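Local coordinates for similarities with probable monooxygenase (Photorhabdus luminescens, PDB 4HB9), which binds flavin-adenine dinucleotide and is probably a flavin-dependent monooxygenase resembling the aromatic-ring hydroxylases, at residues 53-56 against 57-61; 112-115 against 116-120; 248-251 against 252-256; 276-279 against 280-284; 313-316 against 317-321. One frame throughout, in Å; residues are numbered along the deposited sequence.

Contact 1: residues 53-56 against 57-61; sequences QALQ and ECLPA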
# COMPACT_ATOMS: atom_id res chain seq x y z
N GLN A 53 14.35 -1.57 -6.01
CA GLN A 53 15.44 -0.61 -6.21
C GLN A 53 15.43 0.48 -5.13
O GLN A 53 16.50 0.87 -4.58
CB GLN A 53 15.32 0.03 -7.61
CG GLN A 53 16.48 0.94 -7.95
CD GLN A 53 16.24 1.75 -9.21
OE1 GLN A 53 15.10 2.15 -9.52
NE2 GLN A 53 17.32 2.07 -9.90
N ALA A 54 14.24 0.96 -4.80
CA ALA A 54 14.10 1.98 -3.75
C ALA A 54 14.67 1.48 -2.43
O ALA A 54 15.45 2.14 -1.76
CB ALA A 54 12.66 2.40 -3.58
N LEU A 55 14.30 0.25 -2.07
CA LEU A 55 14.78 -0.32 -0.82
C LEU A 55 16.29 -0.52 -0.85
O LEU A 55 16.98 -0.26 0.14
CB LEU A 55 14.05 -1.63 -0.53
CG LEU A 55 12.57 -1.46 -0.20
CD1 LEU A 55 11.85 -2.80 -0.32
CD2 LEU A 55 12.33 -0.90 1.19
N GLN A 56 16.81 -1.03 -1.95
CA GLN A 56 18.24 -1.36 -2.00
C GLN A 56 19.08 -0.07 -1.97
O GLN A 56 20.15 -0.05 -1.36
CB GLN A 56 18.56 -2.21 -3.22
CG GLN A 56 19.96 -2.80 -3.22
CD GLN A 56 20.17 -3.81 -4.33
OE1 GLN A 56 19.35 -3.90 -5.25
NE2 GLN A 56 21.24 -4.59 -4.23
N GLU A 57 18.58 0.97 -2.63
CA GLU A 57 19.31 2.26 -2.71
C GLU A 57 19.13 3.15 -1.47
O GLU A 57 19.96 4.02 -1.21
CB GLU A 57 18.93 2.99 -4.03
CG GLU A 57 19.32 2.18 -5.27
CD GLU A 57 19.37 2.95 -6.58
OE1 GLU A 57 19.02 4.15 -6.64
OE2 GLU A 57 19.78 2.33 -7.60
N CYS A 58 18.08 2.96 -0.69
CA CYS A 58 17.87 3.81 0.49
C CYS A 58 18.26 3.18 1.81
O CYS A 58 18.70 3.89 2.73
CB CYS A 58 16.41 4.23 0.60
SG CYS A 58 15.92 5.37 -0.70
N LEU A 59 18.03 1.88 1.94
CA LEU A 59 18.19 1.19 3.22
C LEU A 59 19.68 0.97 3.54
O LEU A 59 20.46 0.65 2.63
CB LEU A 59 17.50 -0.16 3.19
CG LEU A 59 15.97 -0.29 3.30
CD1 LEU A 59 15.58 -1.77 3.24
CD2 LEU A 59 15.41 0.31 4.56
N PRO A 60 20.06 1.09 4.83
CA PRO A 60 21.38 0.60 5.23
C PRO A 60 21.52 -0.87 4.87
O PRO A 60 20.52 -1.58 4.79
CB PRO A 60 21.40 0.75 6.74
CG PRO A 60 20.32 1.73 7.05
CD PRO A 60 19.28 1.56 5.98
N ALA A 61 22.75 -1.31 4.64
CA ALA A 61 22.98 -2.67 4.20
C ALA A 61 22.38 -3.69 5.16
O ALA A 61 21.86 -4.70 4.72
CB ALA A 61 24.47 -2.91 4.01
O HOH W 1 20.87 -1.44 0.85
O HOH W 2 21.79 1.93 0.51

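Contact 2: residues 112-115 against 116-120; sequences TELK and EILNK. With EDO (1,2-ethanediol), chain L.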
# COMPACT_ATOMS: atom_id res chain seq x y z
N THR A 112 3.92 -6.67 8.21
CA THR A 112 4.54 -6.53 9.54
C THR A 112 6.08 -6.65 9.48
O THR A 112 6.77 -5.81 10.04
CB THR A 112 3.94 -7.46 10.61
OG1 THR A 112 4.62 -7.25 11.86
CG2 THR A 112 4.09 -8.93 10.24
N GLU A 113 6.61 -7.62 8.75
CA GLU A 113 8.06 -7.73 8.63
C GLU A 113 8.68 -6.54 7.90
O GLU A 113 9.74 -6.09 8.28
CB GLU A 113 8.49 -9.01 7.90
CG GLU A 113 8.28 -10.31 8.68
CD GLU A 113 8.31 -11.52 7.73
OE1 GLU A 113 7.44 -11.59 6.82
OE2 GLU A 113 9.29 -12.30 7.80
N LEU A 114 8.05 -6.11 6.82
CA LEU A 114 8.55 -5.00 6.06
C LEU A 114 8.63 -3.76 6.94
O LEU A 114 9.67 -3.06 6.93
CB LEU A 114 7.70 -4.74 4.82
CG LEU A 114 8.13 -3.60 3.92
CD1 LEU A 114 9.54 -3.79 3.40
CD2 LEU A 114 7.16 -3.46 2.77
N LYS A 115 7.59 -3.52 7.74
CA LYS A 115 7.61 -2.34 8.66
C LYS A 115 8.71 -2.44 9.72
O LYS A 115 9.39 -1.45 10.02
CB LYS A 115 6.26 -2.11 9.33
CG LYS A 115 5.20 -1.50 8.42
CD LYS A 115 5.59 -0.17 7.76
CE LYS A 115 6.02 0.93 8.74
NZ LYS A 115 5.02 1.13 9.82
N GLU A 116 8.89 -3.61 10.31
CA GLU A 116 9.96 -3.81 11.29
C GLU A 116 11.33 -3.54 10.69
O GLU A 116 12.18 -2.91 11.33
CB GLU A 116 9.92 -5.23 11.91
CG GLU A 116 8.68 -5.47 12.76
CD GLU A 116 8.49 -4.43 13.86
OE1 GLU A 116 9.25 -4.45 14.84
OE2 GLU A 116 7.56 -3.60 13.75
N ILE A 117 11.54 -3.98 9.44
CA ILE A 117 12.77 -3.73 8.72
C ILE A 117 12.96 -2.25 8.38
O ILE A 117 14.05 -1.71 8.54
CB ILE A 117 12.83 -4.60 7.46
CG1 ILE A 117 13.00 -6.06 7.89
CG2 ILE A 117 13.95 -4.16 6.53
CD1 ILE A 117 12.72 -7.03 6.77
N LEU A 118 11.90 -1.62 7.91
CA LEU A 118 11.92 -0.18 7.67
C LEU A 118 12.15 0.63 8.96
O LEU A 118 12.85 1.65 8.92
CB LEU A 118 10.65 0.28 6.98
CG LEU A 118 10.68 -0.03 5.47
CD1 LEU A 118 9.28 0.08 4.92
CD2 LEU A 118 11.63 0.91 4.73
N ASN A 119 11.58 0.19 10.08
CA ASN A 119 11.75 0.93 11.34
C ASN A 119 13.13 0.79 11.96
O ASN A 119 13.57 1.68 12.70
CB ASN A 119 10.69 0.53 12.37
CG ASN A 119 9.31 1.03 12.01
OD1 ASN A 119 9.13 1.81 11.08
ND2 ASN A 119 8.31 0.57 12.75
N LYS A 120 13.85 -0.29 11.62
CA LYS A 120 15.14 -0.55 12.22
C LYS A 120 16.11 0.58 11.84
O LYS A 120 16.24 0.91 10.67
CB LYS A 120 15.68 -1.90 11.72
CG LYS A 120 17.08 -2.23 12.16
CD LYS A 120 17.10 -2.85 13.56
CE LYS A 120 18.49 -3.39 13.90
NZ LYS A 120 19.02 -4.29 12.83
C1 EDO L . 3.40 2.21 12.88
O1 EDO L . 4.35 3.18 12.43
C2 EDO L . 2.03 2.84 12.80
O2 EDO L . 1.65 3.05 11.43
O HOH W 3 4.54 -4.49 12.48
O HOH W 4 6.43 2.60 11.54
O HOH W 5 5.16 -0.11 12.33

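Contact 3: residues 248-251 against 252-256; sequences YVAA and TDSLP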
# COMPACT_ATOMS: atom_id res chain seq x y z
N TYR A 248 -12.76 -10.85 -4.28
CA TYR A 248 -13.98 -10.87 -5.08
C TYR A 248 -14.26 -9.45 -5.48
O TYR A 248 -14.30 -8.57 -4.61
CB TYR A 248 -15.18 -11.45 -4.31
CG TYR A 248 -16.49 -11.31 -5.06
CD1 TYR A 248 -16.80 -12.12 -6.16
CD2 TYR A 248 -17.39 -10.35 -4.71
CE1 TYR A 248 -17.97 -11.95 -6.87
CE2 TYR A 248 -18.58 -10.18 -5.38
CZ TYR A 248 -18.87 -10.96 -6.46
OH TYR A 248 -20.07 -10.75 -7.12
N VAL A 249 -14.45 -9.24 -6.78
CA VAL A 249 -14.62 -7.88 -7.36
C VAL A 249 -15.94 -7.80 -8.11
O VAL A 249 -16.23 -8.68 -8.91
CB VAL A 249 -13.45 -7.52 -8.29
CG1 VAL A 249 -13.52 -6.09 -8.74
CG2 VAL A 249 -12.13 -7.76 -7.60
N ALA A 250 -16.73 -6.78 -7.83
CA ALA A 250 -18.04 -6.61 -8.46
C ALA A 250 -18.45 -5.17 -8.47
O ALA A 250 -17.79 -4.34 -7.89
CB ALA A 250 -19.10 -7.42 -7.71
N ALA A 251 -19.56 -4.87 -9.12
CA ALA A 251 -20.08 -3.49 -9.13
C ALA A 251 -20.58 -3.16 -7.74
O ALA A 251 -21.21 -4.00 -7.08
CB ALA A 251 -21.19 -3.33 -10.16
N THR A 252 -20.30 -1.94 -7.30
CA THR A 252 -20.76 -1.47 -6.02
C THR A 252 -22.27 -1.56 -5.88
O THR A 252 -22.78 -2.02 -4.85
CB THR A 252 -20.31 -0.01 -5.80
OG1 THR A 252 -18.89 0.08 -6.00
CG2 THR A 252 -20.72 0.47 -4.38
N ASP A 253 -22.99 -1.17 -6.95
CA ASP A 253 -24.45 -1.29 -6.99
C ASP A 253 -24.99 -2.75 -6.90
O ASP A 253 -26.18 -2.94 -6.69
CB ASP A 253 -24.99 -0.73 -8.32
CG ASP A 253 -24.70 0.74 -8.51
OD1 ASP A 253 -24.51 1.47 -7.50
OD2 ASP A 253 -24.68 1.16 -9.71
N SER A 254 -24.14 -3.75 -7.13
CA SER A 254 -24.56 -5.15 -7.04
C SER A 254 -24.45 -5.74 -5.64
O SER A 254 -24.81 -6.91 -5.41
CB SER A 254 -23.75 -6.04 -8.01
OG SER A 254 -22.44 -6.31 -7.52
N LEU A 255 -23.93 -4.94 -4.71
CA LEU A 255 -23.74 -5.34 -3.33
C LEU A 255 -24.64 -4.49 -2.45
O LEU A 255 -24.98 -3.38 -2.83
CB LEU A 255 -22.27 -5.13 -2.92
CG LEU A 255 -21.29 -6.01 -3.69
CD1 LEU A 255 -19.87 -5.48 -3.60
CD2 LEU A 255 -21.36 -7.43 -3.20
N PRO A 256 -24.98 -4.99 -1.25
CA PRO A 256 -25.65 -4.18 -0.24
C PRO A 256 -25.02 -2.82 -0.02
O PRO A 256 -23.79 -2.70 -0.00
CB PRO A 256 -25.50 -5.01 1.04
CG PRO A 256 -25.43 -6.42 0.54
CD PRO A 256 -24.60 -6.31 -0.71
O HOH W 6 -21.90 -8.77 -6.34
O HOH W 7 -21.20 -6.77 -10.68

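Contact 4: residues 276-279 against 280-284; sequences ISWD and PSLHT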
# COMPACT_ATOMS: atom_id res chain seq x y z
N ILE A 276 -22.52 -19.30 -6.74
CA ILE A 276 -23.35 -20.49 -6.90
C ILE A 276 -23.08 -21.00 -8.32
O ILE A 276 -23.12 -20.24 -9.29
CB ILE A 276 -24.85 -20.21 -6.70
CG1 ILE A 276 -25.13 -19.73 -5.26
CG2 ILE A 276 -25.66 -21.49 -6.94
CD1 ILE A 276 -26.44 -19.00 -5.10
N SER A 277 -22.72 -22.26 -8.40
CA SER A 277 -22.41 -22.96 -9.66
C SER A 277 -20.93 -22.92 -10.00
O SER A 277 -20.48 -23.70 -10.83
CB SER A 277 -23.27 -22.49 -10.85
OG SER A 277 -22.72 -21.36 -11.52
N TRP A 278 -20.15 -22.06 -9.36
CA TRP A 278 -18.72 -22.02 -9.66
C TRP A 278 -18.06 -23.26 -9.06
O TRP A 278 -18.61 -23.91 -8.16
CB TRP A 278 -18.02 -20.77 -9.10
CG TRP A 278 -18.51 -19.45 -9.55
CD1 TRP A 278 -19.72 -19.16 -10.12
CD2 TRP A 278 -17.81 -18.21 -9.43
NE1 TRP A 278 -19.80 -17.80 -10.37
CE2 TRP A 278 -18.65 -17.20 -9.94
CE3 TRP A 278 -16.55 -17.86 -8.94
CZ2 TRP A 278 -18.25 -15.86 -9.98
CZ3 TRP A 278 -16.17 -16.53 -8.96
CH2 TRP A 278 -17.01 -15.55 -9.48
N ASP A 279 -16.85 -23.51 -9.51
CA ASP A 279 -16.14 -24.70 -9.11
C ASP A 279 -15.99 -24.86 -7.60
O ASP A 279 -15.68 -23.89 -6.88
CB ASP A 279 -14.77 -24.74 -9.73
CG ASP A 279 -14.14 -26.11 -9.66
OD1 ASP A 279 -14.51 -26.97 -10.51
OD2 ASP A 279 -13.31 -26.31 -8.76
N PRO A 280 -16.21 -26.09 -7.09
CA PRO A 280 -16.14 -26.33 -5.66
C PRO A 280 -14.84 -25.89 -4.96
O PRO A 280 -14.89 -25.53 -3.80
CB PRO A 280 -16.30 -27.86 -5.56
CG PRO A 280 -17.15 -28.21 -6.72
CD PRO A 280 -16.74 -27.25 -7.82
N SER A 281 -13.71 -25.93 -5.66
CA SER A 281 -12.42 -25.51 -5.07
C SER A 281 -12.45 -24.05 -4.62
O SER A 281 -11.87 -23.67 -3.59
CB SER A 281 -11.29 -25.75 -6.07
OG SER A 281 -11.49 -25.00 -7.28
N LEU A 282 -13.18 -23.24 -5.37
CA LEU A 282 -13.32 -21.83 -5.05
C LEU A 282 -14.15 -21.70 -3.79
O LEU A 282 -13.85 -20.89 -2.93
CB LEU A 282 -13.95 -21.09 -6.22
CG LEU A 282 -13.09 -21.20 -7.47
CD1 LEU A 282 -13.84 -20.70 -8.71
CD2 LEU A 282 -11.77 -20.48 -7.30
N HIS A 283 -15.17 -22.55 -3.66
CA HIS A 283 -15.97 -22.54 -2.43
C HIS A 283 -15.17 -22.95 -1.21
O HIS A 283 -15.29 -22.35 -0.15
CB HIS A 283 -17.21 -23.42 -2.60
CG HIS A 283 -18.23 -22.80 -3.50
ND1 HIS A 283 -19.22 -21.96 -3.02
CD2 HIS A 283 -18.35 -22.80 -4.85
CE1 HIS A 283 -19.95 -21.53 -4.03
NE2 HIS A 283 -19.44 -22.02 -5.15
N THR A 284 -14.36 -24.00 -1.38
CA THR A 284 -13.50 -24.51 -0.30
C THR A 284 -12.57 -23.41 0.21
O THR A 284 -12.43 -23.19 1.41
CB THR A 284 -12.69 -25.71 -0.83
OG1 THR A 284 -13.59 -26.71 -1.33
CG2 THR A 284 -11.79 -26.29 0.26

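Contact 5: residues 313-316 against 317-321; sequences VTLL and GDAIH. With FAD (flavin-adenine dinucleotide), chain B.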
# COMPACT_ATOMS: atom_id res chain seq x y z
N VAL A 313 6.54 22.57 1.01
CA VAL A 313 5.64 21.48 1.43
C VAL A 313 5.45 20.60 0.20
O VAL A 313 5.17 21.11 -0.93
CB VAL A 313 4.24 21.99 1.86
CG1 VAL A 313 3.31 20.85 2.22
CG2 VAL A 313 4.34 22.97 3.03
N THR A 314 5.60 19.29 0.39
CA THR A 314 5.29 18.35 -0.67
C THR A 314 4.66 17.06 -0.11
O THR A 314 4.41 16.96 1.07
CB THR A 314 6.50 18.10 -1.59
OG1 THR A 314 6.08 17.45 -2.78
CG2 THR A 314 7.57 17.28 -0.95
N LEU A 315 4.37 16.11 -0.98
CA LEU A 315 3.64 14.89 -0.59
C LEU A 315 4.28 13.67 -1.19
O LEU A 315 4.94 13.79 -2.23
CB LEU A 315 2.20 14.95 -1.08
CG LEU A 315 1.39 16.13 -0.54
CD1 LEU A 315 0.11 16.30 -1.34
CD2 LEU A 315 1.09 15.99 0.94
N LEU A 316 4.07 12.50 -0.56
CA LEU A 316 4.43 11.25 -1.20
C LEU A 316 3.52 10.10 -0.81
O LEU A 316 2.73 10.22 0.09
CB LEU A 316 5.91 10.88 -1.01
CG LEU A 316 6.53 10.39 0.27
CD1 LEU A 316 6.11 8.97 0.67
CD2 LEU A 316 8.04 10.42 0.07
N GLY A 317 3.60 9.02 -1.57
CA GLY A 317 2.82 7.83 -1.28
C GLY A 317 1.34 8.00 -1.54
O GLY A 317 0.94 8.75 -2.44
N ASP A 318 0.54 7.29 -0.74
CA ASP A 318 -0.93 7.32 -0.84
C ASP A 318 -1.53 8.71 -0.62
O ASP A 318 -2.58 9.01 -1.20
CB ASP A 318 -1.57 6.31 0.13
CG ASP A 318 -1.43 4.85 -0.35
OD1 ASP A 318 -0.94 4.61 -1.47
OD2 ASP A 318 -1.83 3.93 0.41
N ALA A 319 -0.85 9.56 0.15
CA ALA A 319 -1.24 10.96 0.30
C ALA A 319 -1.55 11.64 -1.02
O ALA A 319 -2.41 12.53 -1.07
CB ALA A 319 -0.18 11.74 1.07
N ILE A 320 -0.85 11.24 -2.07
CA ILE A 320 -1.03 11.85 -3.38
C ILE A 320 -1.35 10.84 -4.50
O ILE A 320 -1.79 11.26 -5.57
CB ILE A 320 0.21 12.75 -3.70
CG1 ILE A 320 -0.04 13.62 -4.93
CG2 ILE A 320 1.46 11.92 -3.87
CD1 ILE A 320 -1.17 14.61 -4.78
N HIS A 321 -1.20 9.53 -4.24
CA HIS A 321 -1.37 8.45 -5.23
C HIS A 321 -2.62 7.60 -5.16
O HIS A 321 -3.04 7.05 -6.18
CB HIS A 321 -0.29 7.38 -5.04
CG HIS A 321 1.04 7.80 -5.51
ND1 HIS A 321 1.24 8.27 -6.78
CD2 HIS A 321 2.23 7.88 -4.87
CE1 HIS A 321 2.51 8.60 -6.92
NE2 HIS A 321 3.12 8.39 -5.77
PA FAD B . 1.06 4.22 4.89
O1A FAD B . 2.05 3.10 4.72
O2A FAD B . -0.40 4.05 5.10
O5B FAD B . 1.62 5.19 6.03
C5B FAD B . 0.92 6.35 6.46
C4B FAD B . 1.44 6.63 7.85
O4B FAD B . 1.01 7.95 8.24
C3B FAD B . 0.94 5.64 8.92
O3B FAD B . 2.01 5.20 9.77
C2B FAD B . -0.08 6.46 9.66
O2B FAD B . -0.29 6.09 11.02
C1B FAD B . 0.53 7.87 9.57
N9A FAD B . -0.39 8.99 9.75
C8A FAD B . -1.61 9.16 9.18
N7A FAD B . -2.15 10.36 9.53
C5A FAD B . -1.25 10.95 10.34
C6A FAD B . -1.20 12.24 11.07
N6A FAD B . -2.28 13.05 10.96
N1A FAD B . -0.12 12.51 11.83
C2A FAD B . 0.93 11.67 11.89
N3A FAD B . 0.97 10.48 11.25
C4A FAD B . -0.09 10.08 10.47
N1 FAD B . 1.04 -2.27 -2.22
C2 FAD B . 1.90 -2.87 -3.07
O2 FAD B . 2.75 -2.19 -3.75
N3 FAD B . 1.89 -4.21 -3.20
C4 FAD B . 1.03 -5.03 -2.59
O4 FAD B . 1.09 -6.27 -2.78
C4X FAD B . 0.04 -4.44 -1.69
N5 FAD B . -0.87 -5.20 -1.00
C5X FAD B . -1.77 -4.61 -0.19
C6 FAD B . -2.71 -5.36 0.49
C7 FAD B . -3.65 -4.77 1.34
C7M FAD B . -4.68 -5.60 2.09
C8 FAD B . -3.64 -3.31 1.52
C8M FAD B . -4.63 -2.64 2.45
C9 FAD B . -2.70 -2.54 0.84
C9A FAD B . -1.76 -3.12 -0.01
N10 FAD B . -0.80 -2.34 -0.70
C10 FAD B . 0.10 -2.97 -1.55
C1' FAD B . -0.77 -0.87 -0.60
C2' FAD B . 0.23 -0.36 0.44
O2' FAD B . 0.06 -1.02 1.68
C3' FAD B . 0.02 1.15 0.63
O3' FAD B . -0.16 1.75 -0.65
C4' FAD B . 1.23 1.77 1.30
O4' FAD B . 1.14 1.50 2.69
C5' FAD B . 1.29 3.27 1.11
O5' FAD B . 2.45 3.73 1.78
P FAD B . 2.37 5.17 2.49
O1P FAD B . 3.71 5.31 3.19
O2P FAD B . 1.91 6.19 1.49
O3P FAD B . 1.18 5.13 3.57
O HOH W 8 1.42 8.78 2.05

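Contact 1: residues 53-56 against 57-61
Glu57, Cys58 and Leu59 each give their backbone N-H to the carbonyl oxygen four residues earlier. Glu57 N lies 2.9 Å from Gln53 O, Cys58 N is 3.0 Å from Ala54 O, and Leu59 N is 3.0 Å from Leu55 O. The middle bond is the most bent, its N-H...O angle being 135°. Leu59 is also the first residue to leave helical backbone angles, which places the last of these bonds at the end of helix 49-58.

The apolar part is a pair of leucines one turn apart. Leu55 and Leu59 run side by side and point the same way, with Leu55 CD2 3.9 Å from Leu59 CD1. Both have CG beside the backbone N, and this shared choice keeps the branches in step. This is the i to i+4 ridge of an amphipathic helix: on the buried side Leu55 also packs on Trp64 and Phe67 of helix 61-70, while Ala54 faces Leu335 and Leu339 of helix 330-349.

Among the polar side chains, Gln53 and Gln56 are exposed, Glu57 partly so. Gln53 reaches Glu57 with an extended chain, CG anti to the backbone N (chi1 -174°). Gln53 NE2 to Glu57 OE2, 3.4 Å, is at best a weak hydrogen bond, long and bent, and doubtful because it rests on one of two conformers of Glu57. Amide and carboxylate planes are turned 63° apart.

A water bridges two carbonyls at the helix end. Water 1 donates to Gln56 O at 2.7 Å and to Leu59 O at 2.8 Å, where the chain turns away toward Pro60, the N-cap of helix 61-70.

Contact 2: residues 112-115 against 116-120
From Thr112 to Asn119 the backbone makes four successive bonds of the i+4 to i type, Glu116 N to Thr112 O, Ile117 N to Glu113 O, Leu118 N to Leu114 O and Asn119 N to Lys115 O, the last being the shortest at 2.7 Å. They define the closing turns of helix 111-119, an alpha helix laid against helix 11-22, whose start, with Ile11 and Gly12 binding FAD, is consistent with a Rossmann-type glycine-rich turn.

The apolar pair on the buried side is Leu114 with Leu118, lying alongside each other. Leu114 has CG beside its carbonyl carbon (chi1 -179°), where Leu114 CG and CD1 come against Leu118 CD1 at 4.0 and 4.2 Å. The same stripe faces helix 11-22, where Leu114 meets Ile11 and Leu118 meets Thr14.

Lys115 and Asn119 are the polar pair. The lysine chain is curled at chi2, chi3 and chi4, which brings Lys115 CE within 4.0 Å of Asn119 OD1 and keeps NZ near the helix, at Ala9 O. That bond links helix 111-119 to the probable glycine-rich turn. Lys115 NZ also makes a weak bond of 3.4 Å to O1 of a 1,2-ethanediol, probably from the crystallisation liquor. Two waters tie the ammonium to the asparagine amide as well. Water 5 accepts from Lys115 NZ at 2.8 Å and from Asn119 ND2. Water 4 holds the other end of the amide: it accepts from Lys115 NZ at 2.7 Å and donates to Asn119 OD1 at 2.9 Å.

Contact 3: residues 248-251 against 252-256
Ser254 folds back on Ala251 where strand 240-251 ends, and its side chain can be followed outward from the backbone. Ser254 CB lies 3.4 Å from Ala251 O. OG stands between the backbone N and the carbonyl carbon (chi1 77°), and this turns the hydroxyl toward the strand end. There Ser254 OG donates to Ala251 O at 2.7 Å, arriving in the carbonyl plane on a lone pair.

The same carbonyl oxygen also accepts the backbone amide, Ser254 N to Ala251 O being 2.9 Å. This second donor comes from well above the carbonyl plane, 63° out of it, so the N-H and the O-H approach one oxygen from different directions. Ser254 OG also touches apolar surface, standing 3.5 Å from Ala250 CB.

As an acceptor, Ser254 OG accepts a hydrogen bond from water 6 at 2.8 Å. That water donates to Tyr248 OH too, lying in the plane of the ring at its edge, and the phenol is in turn bonded to Asp218 of strand 218-228. Leu255 CD2 comes to the ring edge near its plane, 4.5 Å from Tyr248 CE2. The leucine also packs on Leu270 and Arg274 of helix 264-274.

With Thr252 and Asp253 both in helical backbone angles, the Ser254 N to Ala251 O bond closes a type I turn, opening the short 3-10 segment 252-254 by which the chain leaves the antiparallel part of the large mixed sheet.

Contact 4: residues 276-279 against 280-284
Asp279 grips Ser281 with one carboxylate oxygen, and this is the tight part of the contact. Asp279 OD2 accepts twice: from Ser281 OG at 2.7 Å, on the anti side near the carboxylate plane, and from Ser281 N at 3.1 Å, from well above that plane. The aspartate CG lies beside the carbonyl carbon (chi1 -164°), which swings OD2 over the start of the helix. The backbone adds Leu282 N to Asp279 O, 3.0 Å long.

Asp279 is thus the N-cap of helix 280-287, and its side-chain bond to the amide two residues on forms an Asx turn. Pro280 takes the first helical position, where its lack of an N-H costs no helical bond.

Packing is close on the buried side too. Leu282 CD1 meets Trp278 CE3 at 3.9 Å, at the edge of the indole and near its plane, and both residues continue onto Leu220 of strand 218-228 and Ile212 of strand 210-212. The His283 ring is held by a hydrogen bond from its NE2 to Met275 O, and its edge lies by Trp278 O, His283 CD2 being 3.5 Å from that oxygen.

The looser side is that of Ile276 and Pro280, both exposed to solvent.

Contact 5: residues 313-316 against 317-321
Leu316 O and Ala319 N meet through water 8, which also touches the cofactor. It donates to Leu316 O at 2.8 Å and to FAD O2P at 2.7 Å, and accepts from Ala319 N. Beside it, Asp318 N donates directly to FAD O2P at 2.8 Å, with an N-H...O angle of 159°. The Asp318 carboxylate reaches the ribityl chain, accepting from FAD O3' at OD2, 2.9 Å away. Gly317, with positive phi, brings its CA to 3.3 Å from FAD O2P, a closeness that the absence of a side chain permits.

The next shell positions these groups: Asp337 OD2 accepts from Gly317 N, and Asn322 ND2 donates to Asp318 OD1. Leu315 crosses Ile320 at about a right angle, CB to CB 4.0 Å, packing helix 318-321 against the end of strand 313-315, an outermost strand of the parallel sheet.

A Gly-Asp pair after a strand, meeting both phosphate and ribityl hydroxyl, is familiar from flavoprotein hydroxylases. The amide N-H of Asp318, at the start of a helix, probably helps to offset the negative charge of the pyrophosphate.

Overall arrangement
Following the chain from the N terminus, the five contacts come in series, and none nests within or crosses another. Each is local to one continuous stretch: helix turns in 1 and 2, a strand exit in 3, a helix cap in 4 and a strand-to-helix bend in 5. Contacts 1 and 2 touch: Leu118 CD2 lies 3.8 Å from Leu59 CD2, so the residue just after helix 49-58 packs on the C-terminal part of helix 111-119. Contacts 3 and 4 are neighbours, nearest atoms about 5 Å apart, where the large mixed sheet gives way to helices 264-274 and 280-287. Contact 5, centred about 20 Å from contact 1, joins an edge strand of the parallel sheet to FAD.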